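PDB 6QIX: P43 from Trichuris muris, which is secreted in large amounts by the whipworm parasite, tethers to matrix and inhibits interleukin-13 function. Local coordinates for residues A[76-81]-A[100-105]; A[131-136]-A[266-271]; A[153-158]-A[166-171]; A[196-201]-A[246-251]. All coordinates share one frame; numbering follows the deposited sequence.

Contact 1: A[76-81]-A[100-105]; sequences HCSFKF and EVCHDH
H76 turns the edge of its imidazole to the edge of H103, the two rims meeting at 57° between planes with neither ring over the other's face. They join through like atoms: H76 ND1 and H103 ND1 lie 2.9 Å apart in a fairly straight hydrogen bond that either could donate. H76 CG stands anti to the carbonyl carbon (chi1 -51°), which brings ND1 to H103; Y171 stacks on the H76 ring. The methyl CG1 of V101 packs over the centre of the H103 ring and also touches H76 O at 3.5 Å. H76 N donates to H105 O at 3.0 Å.

Further along, the chains run as an antiparallel hairpin. K80 and E100 form a hydrogen-bonded pair, with K80 N to E100 O at 2.8 Å, and C102 N reaches S78 O at 2.9 Å. On the face of K80, its CG rests 3.6 Å from C102 SG, the sulfur that is bonded to C34. A water bridges S78 N, C102 O and H105 O where the strands part.

A bond between two ND1 atoms needs a proton on one and a lone pair on the other, so at least one of these histidines is probably neutral, and the pairing would disfavour charging both.

Contact 2: A[131-136]-A[266-271]; sequences CFTRPD and KKSCGK
P135 lies with one flank of its ring against the backbone that runs from S268 to G270. Its CB reaches S268 O at 3.4 Å, and its CG sits 3.8 Å from G270 N, an approach helped by the lack of a side chain on G270. T133, on the other side of the central hydrogen bond, directs its methyl CG2 at K266 O, 3.3 Å away. That methyl stands anti to the carbonyl carbon, while OG1 takes the position between backbone N and carbonyl (chi1 58°) and bonds to Q130 O. Between these two side chains, S268 N donates to T133 O at 2.9 Å, arriving almost in line with the carbonyl at a C=O...N angle of 177°.

K267 leaves the strand as an extended chain that runs alongside the loop, so that its CE comes 3.7 Å from P135 O. It bends only at the end, where NZ binds a water that in turn weakly donates to P135 O. R134 leaves the backbone away from the strand and grips D136 side-on, NE to OD1 at 3.1 Å and NH2 to OD2, while NH2 also forms a salt bridge to E367. R142 of helix 139-151 donates to K266 O.

One backbone bond and close carbon-to-carbonyl contacts thus join the loop to strand 262-268, while K266 NZ bonds to Q327 O and K267 reaches the loop through water.

Contact 3: A[153-158]-A[166-171]; sequences PKKHCI and CCCGDY
A covalent link comes first: C157 SG and C166 SG are joined at 2.1 Å across a non-hydrogen-bonded antiparallel pair, with a chi3 of 108°.

Backbone hydrogen bonds carry the register next to it. H156 and C167 exchange two, H156 N to C167 O at 2.8 Å and C167 N to H156 O at 3.0 Å, and G169 N closes the ladder on K154 O. The side chain of H156 leans back over its partner strand, bringing the ring edge to the carbonyls of G169 and Y171; NE2 donates only weakly to G169 O. Those carbonyls belong to a type II' turn from C168 to Y171, in which G169 takes a positive phi of 67°.

Apolar contact gathers on the face of C168. P153 CB meets C168 CB at 3.7 Å, and K155, bent at chi2 (71°), drapes CG and CD along C168 SG, each 3.6 Å from it. The bend brings NZ back to P153 O, and Y37 OH is a second partner.

The pair is the 155-160/163-168 hairpin of a three-stranded antiparallel sheet whose other outer strand is 109-112. Helix 139-151 leads into it, K154 NZ bonding to E150 O, and H156 meets H315 at the start of helix 315-325.

Contact 4: A[196-201]-A[246-251]; sequences EWSECL and FRVKCM
The W197 indole has K249 across one face: CE sits 3.5 Å from the centroid of the five-membered ring, 11° off its normal, in a CH-pi contact, and NZ follows at 4.0 Å as a cation-pi partner. The opposite face is met by K267 of the neighbouring strand, so the indole is sandwiched between two lysines, while the main chain at V248 N lies at its edge. A bend at chi3 (-74°) folds the end of K249 over the ring, the two side chains crossing at about a right angle.

The guanidinium of R247 forms the second flat group. C200 SG, half of the disulfide to C269, lies over the centre of one face, 3.6 Å above the plane. At its edge NH1 donates to S198 O at 3.0 Å, in the plane of both groups and on a lone pair of the carbonyl; NH2 makes a salt bridge to D273.

Tryptophan, arginine and disulfide beside a WSEC sequence recall the layered core of thrombospondin type 1 repeats, consistent with a related domain, although here lysines rather than arginines flank the tryptophan. The loop 196-201 runs roughly antiparallel to strand 246-252.

S198 grips V248 at both polar atoms: S198 N to V248 O at 2.9 Å, and V248 N to S198 OG at 3.0 Å. The hydroxyl, placed between its own backbone N and carbonyl, donates in turn to E199 O. Further along the loop, L201 N bonds to F246 O at 2.8 Å, the donor standing above the carbonyl plane, and the L201 side chain crosses V248, with CD1 4.0 Å from V248 CG1.

The four contacts fall into two groups on opposite sides of the chain's centre. Contacts 1 and 3, about 12 Å between centres, are tied by the C77–C168 disulfide and by F79 packing on P153, joining hairpin 79-85/95-101 to hairpin 155-160/163-168. Contacts 2 and 4, about 11 Å between centres, meet in the sheet of strands 246-252 and 262-268 and through C200–C269. Contact 1 closes first along the chain; contacts 3 and 4 are nested inside the loop that contact 2 closes, so contact 2 brings a loop from the first half onto the second half's sheet. The similar spacing of C34–C102 and C200–C269 suggests two related cysteine-rich halves.

Contact 1: A[76-81]-A[100-105]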
loop_
_atom_site.group_PDB
_atom_site.type_symbol
_atom_site.label_atom_id
_atom_site.label_comp_id
_atom_site.label_asym_id
_atom_site.label_seq_id
_atom_site.Cartn_x
_atom_site.Cartn_y
_atom_site.Cartn_z
ATOM N N HIS A 76 11.081 -16.207 -8.926
ATOM C CA HIS A 76 9.736 -16.428 -9.474
ATOM C C HIS A 76 8.907 -15.127 -9.440
ATOM O O HIS A 76 7.670 -15.153 -9.398
ATOM C CB HIS A 76 9.011 -17.574 -8.745
ATOM C CG HIS A 76 9.820 -18.842 -8.657
ATOM N ND1 HIS A 76 9.618 -19.917 -9.494
ATOM C CD2 HIS A 76 10.845 -19.192 -7.843
ATOM C CE1 HIS A 76 10.488 -20.871 -9.208
ATOM N NE2 HIS A 76 11.248 -20.458 -8.209
ATOM N N CYS A 77 9.588 -13.975 -9.467
ATOM C CA CYS A 77 8.931 -12.667 -9.385
ATOM C C CYS A 77 8.728 -11.998 -10.749
ATOM O O CYS A 77 7.971 -11.021 -10.845
ATOM C CB CYS A 77 9.734 -11.747 -8.462
ATOM S SG CYS A 77 9.813 -12.300 -6.736
ATOM N N SER A 78 9.410 -12.473 -11.787
ATOM C CA SER A 78 9.205 -11.980 -13.137
ATOM C C SER A 78 8.002 -12.678 -13.775
ATOM O O SER A 78 7.693 -13.842 -13.489
ATOM C CB SER A 78 10.483 -12.211 -13.959
ATOM O OG SER A 78 10.336 -11.770 -15.289
ATOM N N PHE A 79 7.329 -11.953 -14.667
ATOM C CA PHE A 79 6.070 -12.452 -15.206
ATOM C C PHE A 79 5.772 -11.801 -16.541
ATOM O O PHE A 79 6.248 -10.707 -16.824
ATOM C CB PHE A 79 4.906 -12.169 -14.249
ATOM C CG PHE A 79 4.645 -10.733 -14.038
ATOM C CD1 PHE A 79 3.645 -10.089 -14.767
ATOM C CD2 PHE A 79 5.388 -9.996 -13.114
ATOM C CE1 PHE A 79 3.371 -8.759 -14.553
ATOM C CE2 PHE A 79 5.119 -8.638 -12.906
ATOM C CZ PHE A 79 4.124 -8.028 -13.633
ATOM N N LYS A 80 5.016 -12.517 -17.367
ATOM C CA LYS A 80 4.419 -11.987 -18.582
ATOM C C LYS A 80 3.014 -11.504 -18.276
ATOM O O LYS A 80 2.366 -12.006 -17.360
ATOM C CB LYS A 80 4.329 -13.045 -19.667
ATOM C CG LYS A 80 5.597 -13.745 -19.937
ATOM C CD LYS A 80 5.383 -14.698 -21.125
ATOM C CE LYS A 80 6.636 -15.445 -21.486
ATOM N NZ LYS A 80 6.376 -16.325 -22.636
ATOM N N PHE A 81 2.536 -10.554 -19.092
ATOM C CA PHE A 81 1.228 -9.922 -18.944
ATOM C C PHE A 81 0.556 -9.802 -20.308
ATOM O O PHE A 81 1.210 -9.633 -21.338
ATOM C CB PHE A 81 1.411 -8.541 -18.270
ATOM C CG PHE A 81 0.163 -7.704 -18.142
ATOM C CD1 PHE A 81 -0.716 -7.895 -17.076
ATOM C CD2 PHE A 81 -0.076 -6.662 -19.025
ATOM C CE1 PHE A 81 -1.832 -7.086 -16.923
ATOM C CE2 PHE A 81 -1.204 -5.853 -18.875
ATOM C CZ PHE A 81 -2.073 -6.071 -17.831
ATOM N N GLU A 100 1.222 -14.516 -16.180
ATOM C CA GLU A 100 1.853 -15.831 -16.188
ATOM C C GLU A 100 3.264 -15.670 -15.652
ATOM O O GLU A 100 4.088 -14.970 -16.256
ATOM C CB GLU A 100 1.895 -16.446 -17.594
ATOM C CG GLU A 100 2.482 -17.845 -17.651
ATOM C CD GLU A 100 2.636 -18.353 -19.091
ATOM O OE1 GLU A 100 1.921 -17.845 -19.990
ATOM O OE2 GLU A 100 3.466 -19.258 -19.320
ATOM N N VAL A 101 3.552 -16.342 -14.546
ATOM C CA VAL A 101 4.865 -16.230 -13.931
ATOM C C VAL A 101 5.912 -16.881 -14.824
ATOM O O VAL A 101 5.681 -17.928 -15.439
ATOM C CB VAL A 101 4.857 -16.890 -12.542
ATOM C CG1 VAL A 101 6.241 -17.014 -12.021
ATOM C CG2 VAL A 101 3.993 -16.107 -11.555
ATOM N N CYS A 102 7.083 -16.275 -14.865
ATOM C CA CYS A 102 8.239 -16.811 -15.577
ATOM C C CYS A 102 9.096 -17.568 -14.560
ATOM O O CYS A 102 9.984 -17.006 -13.937
ATOM C CB CYS A 102 9.009 -15.683 -16.258
ATOM S SG CYS A 102 8.070 -14.885 -17.584
ATOM N N HIS A 103 8.821 -18.865 -14.394
ATOM C CA HIS A 103 9.544 -19.676 -13.422
ATOM C C HIS A 103 10.969 -20.033 -13.858
ATOM O O HIS A 103 11.743 -20.560 -13.048
ATOM C CB HIS A 103 8.758 -20.964 -13.159
ATOM C CG HIS A 103 7.426 -20.749 -12.509
ATOM N ND1 HIS A 103 7.291 -20.404 -11.184
ATOM C CD2 HIS A 103 6.168 -20.847 -13.003
ATOM C CE1 HIS A 103 6.006 -20.322 -10.880
ATOM N NE2 HIS A 103 5.305 -20.572 -11.971
ATOM N N ASP A 104 11.348 -19.755 -15.100
ATOM C CA ASP A 104 12.746 -19.929 -15.477
ATOM C C ASP A 104 13.660 -19.062 -14.617
ATOM O O ASP A 104 14.794 -19.446 -14.326
ATOM C CB ASP A 104 12.952 -19.607 -16.962
ATOM C CG ASP A 104 12.397 -20.678 -17.891
ATOM O OD1 ASP A 104 12.117 -21.830 -17.448
ATOM O OD2 ASP A 104 12.259 -20.370 -19.086
ATOM N N HIS A 105 13.204 -17.894 -14.197
ATOM C CA HIS A 105 14.054 -17.020 -13.384
ATOM C C HIS A 105 13.739 -17.286 -11.927
ATOM O O HIS A 105 12.941 -16.588 -11.291
ATOM C CB HIS A 105 13.867 -15.572 -13.763
ATOM C CG HIS A 105 14.473 -15.246 -15.080
ATOM N ND1 HIS A 105 13.724 -14.821 -16.150
ATOM C CD2 HIS A 105 15.752 -15.316 -15.513
ATOM C CE1 HIS A 105 14.519 -14.608 -17.184
ATOM N NE2 HIS A 105 15.755 -14.907 -16.825
HETATM O O HOH W 1 10.768 -15.093 -12.235
HETATM O O HOH W 2 4.761 -18.463 -22.377
#

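Contact 2: A[131-136]-A[266-271]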
loop_
_atom_site.group_PDB
_atom_site.type_symbol
_atom_site.label_atom_id
_atom_site.label_comp_id
_atom_site.label_asym_id
_atom_site.label_seq_id
_atom_site.Cartn_x
_atom_site.Cartn_y
_atom_site.Cartn_z
ATOM N N CYS A 131 -3.686 5.393 -4.393
ATOM C CA CYS A 131 -4.109 6.407 -5.349
ATOM C C CYS A 131 -5.600 6.295 -5.610
ATOM O O CYS A 131 -6.249 7.282 -5.985
ATOM C CB CYS A 131 -3.363 6.260 -6.677
ATOM S SG CYS A 131 -1.577 6.624 -6.579
ATOM N N PHE A 132 -6.157 5.084 -5.471
ATOM C CA PHE A 132 -7.558 4.860 -5.824
ATOM C C PHE A 132 -8.427 4.655 -4.592
ATOM O O PHE A 132 -9.438 3.960 -4.648
ATOM C CB PHE A 132 -7.637 3.700 -6.813
ATOM C CG PHE A 132 -6.706 3.900 -7.999
ATOM C CD1 PHE A 132 -6.988 4.883 -8.946
ATOM C CD2 PHE A 132 -5.522 3.184 -8.120
ATOM C CE1 PHE A 132 -6.139 5.123 -9.997
ATOM C CE2 PHE A 132 -4.684 3.406 -9.183
ATOM C CZ PHE A 132 -4.995 4.380 -10.129
ATOM N N THR A 133 -8.044 5.286 -3.476
ATOM C CA THR A 133 -8.805 5.276 -2.231
ATOM C C THR A 133 -9.389 6.651 -1.926
ATOM O O THR A 133 -9.754 6.928 -0.775
ATOM C CB THR A 133 -7.942 4.811 -1.046
ATOM O OG1 THR A 133 -6.803 5.669 -0.905
ATOM C CG2 THR A 133 -7.457 3.385 -1.209
ATOM N N ARG A 134 -9.480 7.524 -2.939
ATOM C CA ARG A 134 -10.065 8.836 -2.724
ATOM C C ARG A 134 -11.571 8.744 -2.482
ATOM O O ARG A 134 -12.236 7.788 -2.927
ATOM C CB ARG A 134 -9.813 9.748 -3.915
ATOM C CG ARG A 134 -8.370 9.958 -4.219
ATOM C CD ARG A 134 -8.172 10.224 -5.739
ATOM N NE ARG A 134 -9.024 11.300 -6.253
ATOM C CZ ARG A 134 -8.951 11.766 -7.508
ATOM N NH1 ARG A 134 -8.040 11.270 -8.345
ATOM N NH2 ARG A 134 -9.781 12.709 -7.935
ATOM N N PRO A 135 -12.146 9.751 -1.804
ATOM C CA PRO A 135 -13.588 9.712 -1.578
ATOM C C PRO A 135 -14.350 9.690 -2.869
ATOM O O PRO A 135 -15.482 9.178 -2.907
ATOM C CB PRO A 135 -13.865 10.986 -0.768
ATOM C CG PRO A 135 -12.759 11.871 -1.037
ATOM C CD PRO A 135 -11.555 10.971 -1.230
ATOM N N ASP A 136 -13.766 10.262 -3.926
ATOM C CA ASP A 136 -14.441 10.379 -5.198
ATOM C C ASP A 136 -13.983 9.320 -6.204
ATOM O O ASP A 136 -14.338 9.403 -7.377
ATOM C CB ASP A 136 -14.283 11.810 -5.775
ATOM C CG ASP A 136 -12.823 12.270 -5.909
ATOM O OD1 ASP A 136 -11.939 11.582 -5.389
ATOM O OD2 ASP A 136 -12.566 13.347 -6.538
ATOM N N LYS A 266 -9.148 0.922 2.739
ATOM C CA LYS A 266 -9.333 2.280 3.224
ATOM C C LYS A 266 -10.000 3.142 2.173
ATOM O O LYS A 266 -9.886 2.907 0.971
ATOM C CB LYS A 266 -7.972 2.824 3.641
ATOM C CG LYS A 266 -7.756 4.195 3.640
ATOM C CD LYS A 266 -6.270 4.570 3.815
ATOM C CE LYS A 266 -6.273 6.009 4.410
ATOM N NZ LYS A 266 -4.938 6.417 4.791
ATOM N N LYS A 267 -10.715 4.153 2.664
ATOM C CA LYS A 267 -11.312 5.160 1.805
ATOM C C LYS A 267 -11.250 6.490 2.543
ATOM O O LYS A 267 -11.887 6.650 3.595
ATOM C CB LYS A 267 -12.757 4.767 1.440
ATOM C CG LYS A 267 -13.473 5.769 0.516
ATOM C CD LYS A 267 -14.774 5.154 -0.055
ATOM C CE LYS A 267 -15.529 6.143 -0.839
ATOM N NZ LYS A 267 -16.521 6.834 -0.015
ATOM N N SER A 268 -10.521 7.464 1.967
ATOM C CA SER A 268 -10.372 8.763 2.616
ATOM C C SER A 268 -11.705 9.505 2.660
ATOM O O SER A 268 -12.599 9.283 1.836
ATOM C CB SER A 268 -9.373 9.646 1.867
ATOM O OG SER A 268 -8.165 8.954 1.770
ATOM N N CYS A 269 -11.818 10.407 3.618
ATOM C CA CYS A 269 -13.025 11.219 3.738
ATOM C C CYS A 269 -12.772 12.611 3.212
ATOM O O CYS A 269 -11.766 13.231 3.569
ATOM C CB CYS A 269 -13.491 11.297 5.183
ATOM S SG CYS A 269 -14.048 9.637 5.760
ATOM N N GLY A 270 -13.697 13.106 2.406
ATOM C CA GLY A 270 -13.651 14.484 1.919
ATOM C C GLY A 270 -14.872 15.306 2.257
ATOM O O GLY A 270 -15.610 15.016 3.222
ATOM N N LYS A 271 -15.079 16.350 1.439
ATOM C CA LYS A 271 -16.073 17.352 1.788
ATOM C C LYS A 271 -17.501 16.809 1.776
ATOM O O LYS A 271 -18.384 17.441 2.376
ATOM C CB LYS A 271 -15.942 18.565 0.858
ATOM C CG LYS A 271 -16.499 18.348 -0.535
ATOM C CD LYS A 271 -16.205 19.562 -1.435
ATOM C CE LYS A 271 -16.892 19.444 -2.742
ATOM N NZ LYS A 271 -16.701 20.691 -3.555
HETATM O O HOH W 3 -18.506 8.046 -1.953
#

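Contact 3: A[153-158]-A[166-171]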
loop_
_atom_site.group_PDB
_atom_site.type_symbol
_atom_site.label_atom_id
_atom_site.label_comp_id
_atom_site.label_asym_id
_atom_site.label_seq_id
_atom_site.Cartn_x
_atom_site.Cartn_y
_atom_site.Cartn_z
ATOM N N PRO A 153 2.999 -10.715 -8.943
ATOM C CA PRO A 153 3.454 -11.759 -8.007
ATOM C C PRO A 153 3.781 -11.186 -6.631
ATOM O O PRO A 153 4.420 -10.137 -6.506
ATOM C CB PRO A 153 4.699 -12.345 -8.710
ATOM C CG PRO A 153 4.476 -12.067 -10.141
ATOM C CD PRO A 153 3.729 -10.761 -10.222
ATOM N N LYS A 154 3.312 -11.875 -5.581
ATOM C CA LYS A 154 3.418 -11.364 -4.220
ATOM C C LYS A 154 4.736 -11.766 -3.579
ATOM O O LYS A 154 5.171 -12.920 -3.668
ATOM C CB LYS A 154 2.238 -11.869 -3.412
ATOM C CG LYS A 154 0.903 -11.287 -3.895
ATOM C CD LYS A 154 -0.189 -11.564 -2.922
ATOM C CE LYS A 154 -1.462 -10.853 -3.332
ATOM N NZ LYS A 154 -2.029 -11.531 -4.502
ATOM N N LYS A 155 5.385 -10.811 -2.939
ATOM C CA LYS A 155 6.729 -11.047 -2.418
ATOM C C LYS A 155 6.689 -11.641 -1.012
ATOM O O LYS A 155 5.793 -11.338 -0.207
ATOM C CB LYS A 155 7.553 -9.749 -2.410
ATOM C CG LYS A 155 8.163 -9.367 -3.743
ATOM C CD LYS A 155 7.033 -8.928 -4.644
ATOM C CE LYS A 155 7.476 -8.173 -5.854
ATOM N NZ LYS A 155 6.434 -8.239 -6.973
ATOM N N HIS A 156 7.642 -12.538 -0.755
ATOM C CA HIS A 156 7.861 -13.221 0.522
ATOM C C HIS A 156 9.351 -13.098 0.829
ATOM O O HIS A 156 10.178 -13.704 0.141
ATOM C CB HIS A 156 7.433 -14.685 0.451
ATOM C CG HIS A 156 6.021 -14.885 -0.073
ATOM N ND1 HIS A 156 4.903 -14.400 0.580
ATOM C CD2 HIS A 156 5.561 -15.503 -1.185
ATOM C CE1 HIS A 156 3.817 -14.731 -0.097
ATOM N NE2 HIS A 156 4.189 -15.404 -1.173
ATOM N N CYS A 157 9.688 -12.312 1.849
ATOM C CA CYS A 157 11.074 -11.966 2.145
ATOM C C CYS A 157 11.453 -12.359 3.554
ATOM O O CYS A 157 10.651 -12.215 4.480
ATOM C CB CYS A 157 11.341 -10.457 2.001
ATOM S SG CYS A 157 10.936 -9.759 0.410
ATOM N N ILE A 158 12.698 -12.824 3.719
ATOM C CA ILE A 158 13.305 -12.982 5.034
ATOM C C ILE A 158 14.587 -12.165 5.032
ATOM O O ILE A 158 15.168 -11.878 3.988
ATOM C CB ILE A 158 13.597 -14.454 5.406
ATOM C CG1 ILE A 158 14.647 -15.033 4.455
ATOM C CG2 ILE A 158 12.317 -15.249 5.323
ATOM C CD1 ILE A 158 15.130 -16.434 4.824
ATOM N N CYS A 166 14.283 -12.879 -1.094
ATOM C CA CYS A 166 12.859 -12.830 -1.464
ATOM C C CYS A 166 12.526 -13.773 -2.607
ATOM O O CYS A 166 13.316 -13.928 -3.540
ATOM C CB CYS A 166 12.435 -11.451 -1.888
ATOM S SG CYS A 166 12.723 -10.120 -0.661
ATOM N N CYS A 167 11.327 -14.366 -2.540
ATOM C CA CYS A 167 10.752 -15.223 -3.560
ATOM C C CYS A 167 9.291 -14.785 -3.686
ATOM O O CYS A 167 8.752 -14.202 -2.749
ATOM C CB CYS A 167 10.820 -16.720 -3.169
ATOM S SG CYS A 167 12.397 -17.345 -2.725
ATOM N N CYS A 168 8.627 -15.116 -4.798
ATOM C CA CYS A 168 7.252 -14.666 -5.010
ATOM C C CYS A 168 6.241 -15.797 -5.169
ATOM O O CYS A 168 6.578 -16.921 -5.562
ATOM C CB CYS A 168 7.145 -13.772 -6.263
ATOM S SG CYS A 168 7.856 -12.138 -6.079
ATOM N N GLY A 169 4.989 -15.455 -4.848
ATOM C CA GLY A 169 3.844 -16.311 -5.165
ATOM C C GLY A 169 3.859 -17.619 -4.390
ATOM O O GLY A 169 3.890 -17.604 -3.163
ATOM N N ASP A 170 3.753 -18.762 -5.095
ATOM C CA ASP A 170 3.793 -20.065 -4.444
ATOM C C ASP A 170 5.171 -20.437 -3.873
ATOM O O ASP A 170 5.302 -21.499 -3.230
ATOM C CB ASP A 170 3.363 -21.145 -5.452
ATOM C CG ASP A 170 1.949 -20.954 -5.988
ATOM O OD1 ASP A 170 1.091 -20.328 -5.330
ATOM O OD2 ASP A 170 1.678 -21.476 -7.094
ATOM N N TYR A 171 6.207 -19.645 -4.149
ATOM C CA TYR A 171 7.558 -19.908 -3.681
ATOM C C TYR A 171 7.906 -18.975 -2.535
ATOM O O TYR A 171 7.523 -17.801 -2.542
ATOM C CB TYR A 171 8.576 -19.759 -4.847
ATOM C CG TYR A 171 8.445 -20.901 -5.829
ATOM C CD1 TYR A 171 9.267 -22.021 -5.741
ATOM C CD2 TYR A 171 7.501 -20.878 -6.831
ATOM C CE1 TYR A 171 9.118 -23.061 -6.589
ATOM C CE2 TYR A 171 7.356 -21.939 -7.691
ATOM C CZ TYR A 171 8.168 -23.016 -7.564
ATOM O OH TYR A 171 8.063 -24.098 -8.431
#

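Contact 4: A[196-201]-A[246-251]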
loop_
_atom_site.group_PDB
_atom_site.type_symbol
_atom_site.label_atom_id
_atom_site.label_comp_id
_atom_site.label_asym_id
_atom_site.label_seq_id
_atom_site.Cartn_x
_atom_site.Cartn_y
_atom_site.Cartn_z
ATOM N N GLU A 196 -19.347 -3.359 5.883
ATOM C CA GLU A 196 -19.576 -2.066 5.246
ATOM C C GLU A 196 -18.432 -1.131 5.619
ATOM O O GLU A 196 -17.593 -1.455 6.480
ATOM C CB GLU A 196 -20.855 -1.415 5.746
ATOM C CG GLU A 196 -22.108 -2.297 5.511
ATOM C CD GLU A 196 -22.405 -2.551 4.063
ATOM O OE1 GLU A 196 -21.892 -1.883 3.144
ATOM O OE2 GLU A 196 -23.221 -3.499 3.813
ATOM N N TRP A 197 -18.367 0.016 4.948
ATOM C CA TRP A 197 -17.394 1.033 5.351
ATOM C C TRP A 197 -17.722 1.523 6.756
ATOM O O TRP A 197 -18.885 1.709 7.100
ATOM C CB TRP A 197 -17.398 2.242 4.394
ATOM C CG TRP A 197 -16.820 1.961 3.045
ATOM C CD1 TRP A 197 -17.488 1.891 1.862
ATOM C CD2 TRP A 197 -15.429 1.721 2.743
ATOM N NE1 TRP A 197 -16.598 1.590 0.852
ATOM C CE2 TRP A 197 -15.335 1.485 1.375
ATOM C CE3 TRP A 197 -14.259 1.634 3.524
ATOM C CZ2 TRP A 197 -14.125 1.203 0.747
ATOM C CZ3 TRP A 197 -13.053 1.352 2.898
ATOM C CH2 TRP A 197 -13.009 1.121 1.528
ATOM N N SER A 198 -16.679 1.768 7.555
ATOM C CA SER A 198 -16.870 2.414 8.840
ATOM C C SER A 198 -17.205 3.898 8.661
ATOM O O SER A 198 -17.181 4.438 7.577
ATOM C CB SER A 198 -15.624 2.331 9.714
ATOM O OG SER A 198 -14.567 3.169 9.191
ATOM N N GLU A 199 -17.533 4.536 9.767
ATOM C CA GLU A 199 -17.547 5.986 9.812
ATOM C C GLU A 199 -16.126 6.517 9.660
ATOM O O GLU A 199 -15.131 5.773 9.721
ATOM C CB GLU A 199 -18.168 6.471 11.120
ATOM C CG GLU A 199 -19.648 6.149 11.198
ATOM C CD GLU A 199 -20.537 7.232 11.781
ATOM O OE1 GLU A 199 -21.717 6.933 11.992
ATOM O OE2 GLU A 199 -20.096 8.378 12.007
ATOM N N CYS A 200 -16.031 7.829 9.445
ATOM C CA CYS A 200 -14.727 8.442 9.279
ATOM C C CYS A 200 -13.989 8.379 10.600
ATOM O O CYS A 200 -14.502 8.843 11.617
ATOM C CB CYS A 200 -14.862 9.889 8.809
ATOM S SG CYS A 200 -15.629 10.023 7.111
ATOM N N LEU A 201 -12.798 7.790 10.588
ATOM C CA LEU A 201 -11.985 7.627 11.779
ATOM C C LEU A 201 -11.015 8.787 11.938
ATOM O O LEU A 201 -10.603 9.410 10.960
ATOM C CB LEU A 201 -11.194 6.329 11.729
ATOM C CG LEU A 201 -12.044 5.060 11.445
ATOM C CD1 LEU A 201 -11.170 3.837 11.448
ATOM C CD2 LEU A 201 -13.149 4.938 12.474
ATOM N N PHE A 246 -10.474 8.858 7.451
ATOM C CA PHE A 246 -10.663 7.745 6.522
ATOM C C PHE A 246 -11.588 6.717 7.132
ATOM O O PHE A 246 -11.700 6.602 8.357
ATOM C CB PHE A 246 -9.329 7.052 6.146
ATOM C CG PHE A 246 -8.630 6.427 7.313
ATOM C CD1 PHE A 246 -8.686 5.075 7.502
ATOM C CD2 PHE A 246 -7.938 7.191 8.225
ATOM C CE1 PHE A 246 -8.056 4.478 8.569
ATOM C CE2 PHE A 246 -7.315 6.588 9.295
ATOM C CZ PHE A 246 -7.407 5.207 9.473
ATOM N N ARG A 247 -12.225 5.977 6.243
ATOM C CA ARG A 247 -13.049 4.818 6.569
ATOM C C ARG A 247 -12.281 3.538 6.299
ATOM O O ARG A 247 -11.407 3.489 5.433
ATOM C CB ARG A 247 -14.331 4.817 5.742
ATOM C CG ARG A 247 -15.090 6.144 5.760
ATOM C CD ARG A 247 -16.222 6.101 4.706
ATOM N NE ARG A 247 -16.995 7.346 4.624
ATOM C CZ ARG A 247 -17.995 7.706 5.438
ATOM N NH1 ARG A 247 -18.360 6.927 6.403
ATOM N NH2 ARG A 247 -18.622 8.882 5.276
ATOM N N VAL A 248 -12.663 2.487 7.016
ATOM C CA VAL A 248 -12.089 1.160 6.809
ATOM C C VAL A 248 -13.185 0.151 6.476
ATOM O O VAL A 248 -14.337 0.244 6.922
ATOM C CB VAL A 248 -11.271 0.672 8.021
ATOM C CG1 VAL A 248 -10.047 1.616 8.359
ATOM C CG2 VAL A 248 -12.155 0.567 9.228
ATOM N N LYS A 249 -12.765 -0.854 5.719
ATOM C CA LYS A 249 -13.591 -2.019 5.373
ATOM C C LYS A 249 -12.772 -3.272 5.615
ATOM O O LYS A 249 -11.605 -3.320 5.229
ATOM C CB LYS A 249 -14.008 -1.951 3.910
ATOM C CG LYS A 249 -14.888 -3.075 3.451
ATOM C CD LYS A 249 -15.387 -2.851 2.033
ATOM C CE LYS A 249 -16.462 -1.777 1.987
ATOM N NZ LYS A 249 -17.375 -1.913 0.823
ATOM N N CYS A 250 -13.377 -4.253 6.269
ATOM C CA CYS A 250 -12.679 -5.430 6.796
ATOM C C CYS A 250 -13.124 -6.651 6.024
ATOM O O CYS A 250 -14.315 -6.793 5.753
ATOM C CB CYS A 250 -13.044 -5.750 8.284
ATOM S SG CYS A 250 -13.371 -4.411 9.339
ATOM N N MET A 251 -12.177 -7.570 5.771
ATOM C CA MET A 251 -12.479 -8.950 5.398
ATOM C C MET A 251 -11.699 -9.851 6.332
ATOM O O MET A 251 -10.484 -9.683 6.484
ATOM C CB MET A 251 -12.109 -9.212 3.957
ATOM C CG MET A 251 -13.168 -8.737 2.992
ATOM S SD MET A 251 -12.606 -9.117 1.348
ATOM C CE MET A 251 -12.461 -10.887 1.436
#